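BrkA translocator (Bordetella pertussis, PDB 3QQ2) forms the outer-membrane beta-barrel pore that translocates the passenger domain of BrkA, a protein that inhibits the classical complement pathway. Local coordinates at residues N206-E219 with G240-G253. The protein carries 1 engineered substitution. Sequence-based numbering, arbitrary orientation.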
loop_
_atom_site.group_PDB
_atom_site.type_symbol
_atom_site.label_atom_id
_atom_site.label_comp_id
_atom_site.label_asym_id
_atom_site.label_seq_id
_atom_site.Cartn_x
_atom_site.Cartn_y
_atom_site.Cartn_z
ATOM N N ASN A 206 0.716 40.350 40.707
ATOM C CA ASN A 206 0.115 39.474 39.701
ATOM C C ASN A 206 -0.590 40.167 38.512
ATOM O O ASN A 206 -1.097 41.281 38.646
ATOM C CB ASN A 206 -0.762 38.408 40.399
ATOM C CG ASN A 206 0.050 37.534 41.404
ATOM O OD1 ASN A 206 1.252 37.741 41.585
ATOM N ND2 ASN A 206 -0.613 36.563 42.039
ATOM N N ILE A 207 -0.564 39.517 37.344
ATOM C CA ILE A 207 -1.305 39.976 36.156
ATOM C C ILE A 207 -2.132 38.858 35.574
ATOM O O ILE A 207 -1.591 37.978 34.928
ATOM C CB ILE A 207 -0.337 40.529 35.093
ATOM C CG1 ILE A 207 0.342 41.802 35.601
ATOM C CG2 ILE A 207 -1.072 40.797 33.789
ATOM C CD1 ILE A 207 1.494 42.265 34.738
ATOM N N VAL A 208 -3.440 38.885 35.816
ATOM C CA VAL A 208 -4.355 38.006 35.075
ATOM C C VAL A 208 -4.787 38.805 33.874
ATOM O O VAL A 208 -5.133 39.975 34.004
ATOM C CB VAL A 208 -5.599 37.557 35.891
ATOM C CG1 VAL A 208 -6.410 36.547 35.111
ATOM C CG2 VAL A 208 -5.179 36.908 37.170
ATOM N N GLN A 209 -4.747 38.183 32.705
ATOM C CA GLN A 209 -5.080 38.874 31.468
ATOM C C GLN A 209 -5.932 38.031 30.529
ATOM O O GLN A 209 -5.415 37.497 29.538
ATOM C CB GLN A 209 -3.805 39.312 30.748
ATOM C CG GLN A 209 -4.023 40.414 29.740
ATOM C CD GLN A 209 -3.150 40.272 28.525
ATOM O OE1 GLN A 209 -2.276 41.099 28.284
ATOM N NE2 GLN A 209 -3.388 39.227 27.743
ATOM N N PRO A 210 -7.237 37.921 30.826
ATOM C CA PRO A 210 -8.190 37.198 29.966
ATOM C C PRO A 210 -8.397 37.915 28.662
ATOM O O PRO A 210 -8.096 39.097 28.552
ATOM C CB PRO A 210 -9.503 37.240 30.745
ATOM C CG PRO A 210 -9.129 37.708 32.092
ATOM C CD PRO A 210 -7.919 38.567 31.946
ATOM N N TYR A 211 -8.892 37.174 27.677
ATOM C CA TYR A 211 -9.272 37.697 26.353
ATOM C C TYR A 211 -10.169 36.661 25.715
ATOM O O TYR A 211 -10.091 35.468 26.064
ATOM C CB TYR A 211 -8.041 37.874 25.461
ATOM C CG TYR A 211 -7.336 36.556 25.218
ATOM C CD1 TYR A 211 -7.750 35.703 24.203
ATOM C CD2 TYR A 211 -6.274 36.136 26.042
ATOM C CE1 TYR A 211 -7.127 34.489 24.011
ATOM C CE2 TYR A 211 -5.639 34.931 25.835
ATOM C CZ TYR A 211 -6.069 34.118 24.816
ATOM O OH TYR A 211 -5.461 32.916 24.588
ATOM N N ALA A 212 -11.007 37.099 24.784
ATOM C CA ALA A 212 -11.693 36.169 23.910
ATOM C C ALA A 212 -11.219 36.402 22.460
ATOM O O ALA A 212 -10.809 37.514 22.110
ATOM C CB ALA A 212 -13.149 36.306 24.062
ATOM N N ARG A 213 -11.238 35.350 21.635
ATOM C CA ARG A 213 -10.510 35.362 20.352
ATOM C C ARG A 213 -11.344 34.883 19.194
ATOM O O ARG A 213 -11.944 33.812 19.280
ATOM C CB ARG A 213 -9.247 34.480 20.428
ATOM C CG ARG A 213 -8.047 35.038 19.618
ATOM C CD ARG A 213 -6.929 34.036 19.348
ATOM N NE ARG A 213 -7.387 32.988 18.425
ATOM C CZ ARG A 213 -7.213 32.991 17.101
ATOM N NH1 ARG A 213 -6.566 33.985 16.501
ATOM N NH2 ARG A 213 -7.680 31.983 16.372
ATOM N N LEU A 214 -11.363 35.653 18.107
ATOM C CA LEU A 214 -12.021 35.212 16.879
ATOM C C LEU A 214 -11.020 35.070 15.767
ATOM O O LEU A 214 -10.209 35.973 15.547
ATOM C CB LEU A 214 -13.092 36.190 16.430
ATOM C CG LEU A 214 -13.599 35.992 14.993
ATOM C CD1 LEU A 214 -14.814 35.070 14.918
ATOM C CD2 LEU A 214 -13.915 37.329 14.400
ATOM N N GLY A 215 -11.098 33.952 15.049
ATOM C CA GLY A 215 -10.134 33.665 13.997
ATOM C C GLY A 215 -10.663 32.993 12.753
ATOM O O GLY A 215 -11.599 32.205 12.800
ATOM N N TRP A 216 -10.045 33.317 11.631
ATOM C CA TRP A 216 -10.275 32.607 10.398
ATOM C C TRP A 216 -8.972 31.945 9.946
ATOM O O TRP A 216 -7.877 32.498 10.151
ATOM C CB TRP A 216 -10.743 33.582 9.337
ATOM C CG TRP A 216 -10.910 32.993 7.969
ATOM C CD1 TRP A 216 -11.960 32.231 7.517
ATOM C CD2 TRP A 216 -10.022 33.148 6.864
ATOM N NE1 TRP A 216 -11.771 31.899 6.198
ATOM C CE2 TRP A 216 -10.590 32.445 5.770
ATOM C CE3 TRP A 216 -8.802 33.818 6.686
ATOM C CZ2 TRP A 216 -9.979 32.391 4.518
ATOM C CZ3 TRP A 216 -8.188 33.763 5.436
ATOM C CH2 TRP A 216 -8.781 33.051 4.371
ATOM N N THR A 217 -9.085 30.758 9.346
ATOM C CA THR A 217 -7.932 30.136 8.703
ATOM C C THR A 217 -8.307 29.205 7.562
ATOM O O THR A 217 -9.352 28.548 7.584
ATOM C CB THR A 217 -7.012 29.413 9.705
ATOM O OG1 THR A 217 -5.707 29.291 9.136
ATOM C CG2 THR A 217 -7.537 28.033 10.066
ATOM N N GLN A 218 -7.437 29.159 6.564
ATOM C CA GLN A 218 -7.646 28.296 5.419
ATOM C C GLN A 218 -6.342 27.614 5.041
ATOM O O GLN A 218 -5.296 27.900 5.623
ATOM C CB GLN A 218 -8.179 29.108 4.235
ATOM C CG GLN A 218 -7.230 30.225 3.755
ATOM C CD GLN A 218 -7.456 30.613 2.294
ATOM O OE1 GLN A 218 -6.497 30.716 1.519
ATOM N NE2 GLN A 218 -8.725 30.827 1.909
ATOM N N GLU A 219 -6.412 26.737 4.043
ATOM C CA GLU A 219 -5.275 25.941 3.610
ATOM C C GLU A 219 -5.276 25.717 2.133
ATOM O O GLU A 219 -6.155 25.024 1.668
ATOM C CB GLU A 219 -5.387 24.529 4.180
ATOM C CG GLU A 219 -5.169 24.371 5.659
ATOM C CD GLU A 219 -4.612 23.003 6.004
ATOM O OE1 GLU A 219 -4.564 22.125 5.099
ATOM O OE2 GLU A 219 -4.223 22.816 7.182
ATOM N N GLY A 240 -10.658 26.057 4.758
ATOM C CA GLY A 240 -11.339 27.259 5.262
ATOM C C GLY A 240 -12.291 26.997 6.422
ATOM O O GLY A 240 -13.020 25.992 6.431
ATOM N N ARG A 241 -12.285 27.916 7.396
ATOM C CA ARG A 241 -13.002 27.751 8.681
ATOM C C ARG A 241 -12.832 28.913 9.635
ATOM O O ARG A 241 -11.880 29.684 9.524
ATOM C CB ARG A 241 -12.530 26.505 9.424
ATOM C CG ARG A 241 -11.108 26.566 9.874
ATOM C CD ARG A 241 -10.833 25.406 10.758
ATOM N NE ARG A 241 -9.678 25.673 11.603
ATOM C CZ ARG A 241 -8.462 25.192 11.386
ATOM N NH1 ARG A 241 -8.231 24.393 10.334
ATOM N NH2 ARG A 241 -7.484 25.524 12.238
ATOM N N VAL A 242 -13.743 28.990 10.601
ATOM C CA VAL A 242 -13.767 30.084 11.567
ATOM C C VAL A 242 -13.578 29.528 12.961
ATOM O O VAL A 242 -14.071 28.443 13.273
ATOM C CB VAL A 242 -15.070 30.944 11.467
ATOM C CG1 VAL A 242 -16.304 30.169 11.929
ATOM C CG2 VAL A 242 -14.928 32.239 12.252
ATOM N N GLU A 243 -12.846 30.272 13.786
ATOM C CA GLU A 243 -12.526 29.824 15.135
ATOM C C GLU A 243 -12.807 30.858 16.236
ATOM O O GLU A 243 -12.577 32.075 16.080
ATOM C CB GLU A 243 -11.103 29.236 15.208
ATOM C CG GLU A 243 -9.989 30.166 14.749
ATOM C CD GLU A 243 -9.006 29.543 13.772
ATOM O OE1 GLU A 243 -8.627 28.357 13.925
ATOM O OE2 GLU A 243 -8.594 30.257 12.835
ATOM N N LEU A 244 -13.344 30.323 17.334
ATOM C CA LEU A 244 -13.794 31.065 18.514
ATOM C C LEU A 244 -13.217 30.402 19.741
ATOM O O LEU A 244 -13.320 29.183 19.908
ATOM C CB LEU A 244 -15.317 31.025 18.637
ATOM C CG LEU A 244 -16.169 31.989 17.811
ATOM C CD1 LEU A 244 -15.792 33.441 18.107
ATOM C CD2 LEU A 244 -16.059 31.683 16.328
ATOM N N GLY A 245 -12.621 31.208 20.607
ATOM C CA GLY A 245 -11.982 30.683 21.798
ATOM C C GLY A 245 -11.717 31.780 22.791
ATOM O O GLY A 245 -12.020 32.949 22.536
ATOM N N ALA A 246 -11.148 31.399 23.924
ATOM C CA ALA A 246 -10.879 32.321 25.005
ATOM C C ALA A 246 -9.671 31.807 25.753
ATOM O O ALA A 246 -9.466 30.596 25.831
ATOM C CB ALA A 246 -12.062 32.369 25.923
ATOM N N GLY A 247 -8.878 32.718 26.304
ATOM C CA GLY A 247 -7.752 32.322 27.137
ATOM C C GLY A 247 -7.477 33.229 28.319
ATOM O O GLY A 247 -8.087 34.289 28.471
ATOM N N VAL A 248 -6.558 32.798 29.171
ATOM C CA VAL A 248 -6.001 33.671 30.205
ATOM C C VAL A 248 -4.505 33.523 30.242
ATOM O O VAL A 248 -3.998 32.400 30.254
ATOM C CB VAL A 248 -6.497 33.343 31.616
ATOM C CG1 VAL A 248 -7.163 34.580 32.192
ATOM C CG2 VAL A 248 -7.464 32.173 31.621
ATOM N N ASP A 249 -3.798 34.651 30.246
ATOM C CA ASP A 249 -2.341 34.627 30.432
ATOM C C ASP A 249 -2.018 35.361 31.711
ATOM O O ASP A 249 -2.261 36.541 31.785
ATOM C CB ASP A 249 -1.557 35.273 29.269
ATOM C CG ASP A 249 -2.299 35.227 27.955
ATOM O OD1 ASP A 249 -3.387 35.839 27.912
ATOM O OD2 ASP A 249 -1.812 34.629 26.964
ATOM N N ALA A 250 -1.481 34.655 32.705
ATOM C CA ALA A 250 -1.049 35.272 33.965
ATOM C C ALA A 250 0.454 35.436 34.047
ATOM O O ALA A 250 1.190 34.568 33.611
ATOM C CB ALA A 250 -1.558 34.474 35.189
ATOM N N ALA A 251 0.877 36.585 34.575
ATOM C CA ALA A 251 2.242 36.844 35.067
ATOM C C ALA A 251 2.137 36.773 36.569
ATOM O O ALA A 251 1.619 37.685 37.203
ATOM C CB ALA A 251 2.747 38.228 34.649
ATOM N N LEU A 252 2.591 35.673 37.141
ATOM C CA LEU A 252 2.514 35.522 38.576
ATOM C C LEU A 252 3.855 35.848 39.171
ATOM O O LEU A 252 4.793 35.068 39.047
ATOM C CB LEU A 252 2.076 34.107 38.957
ATOM C CG LEU A 252 0.573 33.907 39.181
ATOM C CD1 LEU A 252 -0.265 35.137 38.796
ATOM C CD2 LEU A 252 0.104 32.647 38.459
ATOM N N GLY A 253 3.941 37.016 39.797
ATOM C CA GLY A 253 5.167 37.484 40.441
ATOM C C GLY A 253 6.289 36.498 40.731
ATOM O O GLY A 253 6.049 35.396 41.215
#
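I207-T217 and R241-A251 pair as neighbouring antiparallel strands in the wall of the autotransporter beta-barrel, flanked by strands 186-201 and 256-267. Most hydrogen-bonded pairs are joined by two backbone bonds, for instance Y211 N to G247 O (3.1 Å) and G247 N to Y211 O (3.0 Å); those between Q209 and D249 are weak. One face carries P210, A212, L214, W216, V242, L244 and V248, an apolar surface consistent with a lipid-facing barrel exterior. There L214 and L244 lie side by side, CD1 to CD1 3.7 Å, and V248 CG1 meets P210 CG at 3.7 Å.

The other face is largely polar. A chi1 of 61° brings the Y211 ring over the neighbouring strand, where G247 CA makes a CH-pi contact 3.8 Å from the ring centroid; D249 OD1 sits at the ring's edge, and R195 adds a cation-pi contact. Farther along, T217 CG2 rests over the centre of the R241 guanidinium, 3.3 Å from CZ, while within its own strand R241 NH2 makes a weak salt bridge with E243 OE1 (3.5 Å). R213 runs alongside E243 but bonds to Q159 and E263. The backbone ladder thus joins the two strands, while polar side chains tie them to other parts of the wall, consistent with a hydrophilic interior behind a greasy outer surface.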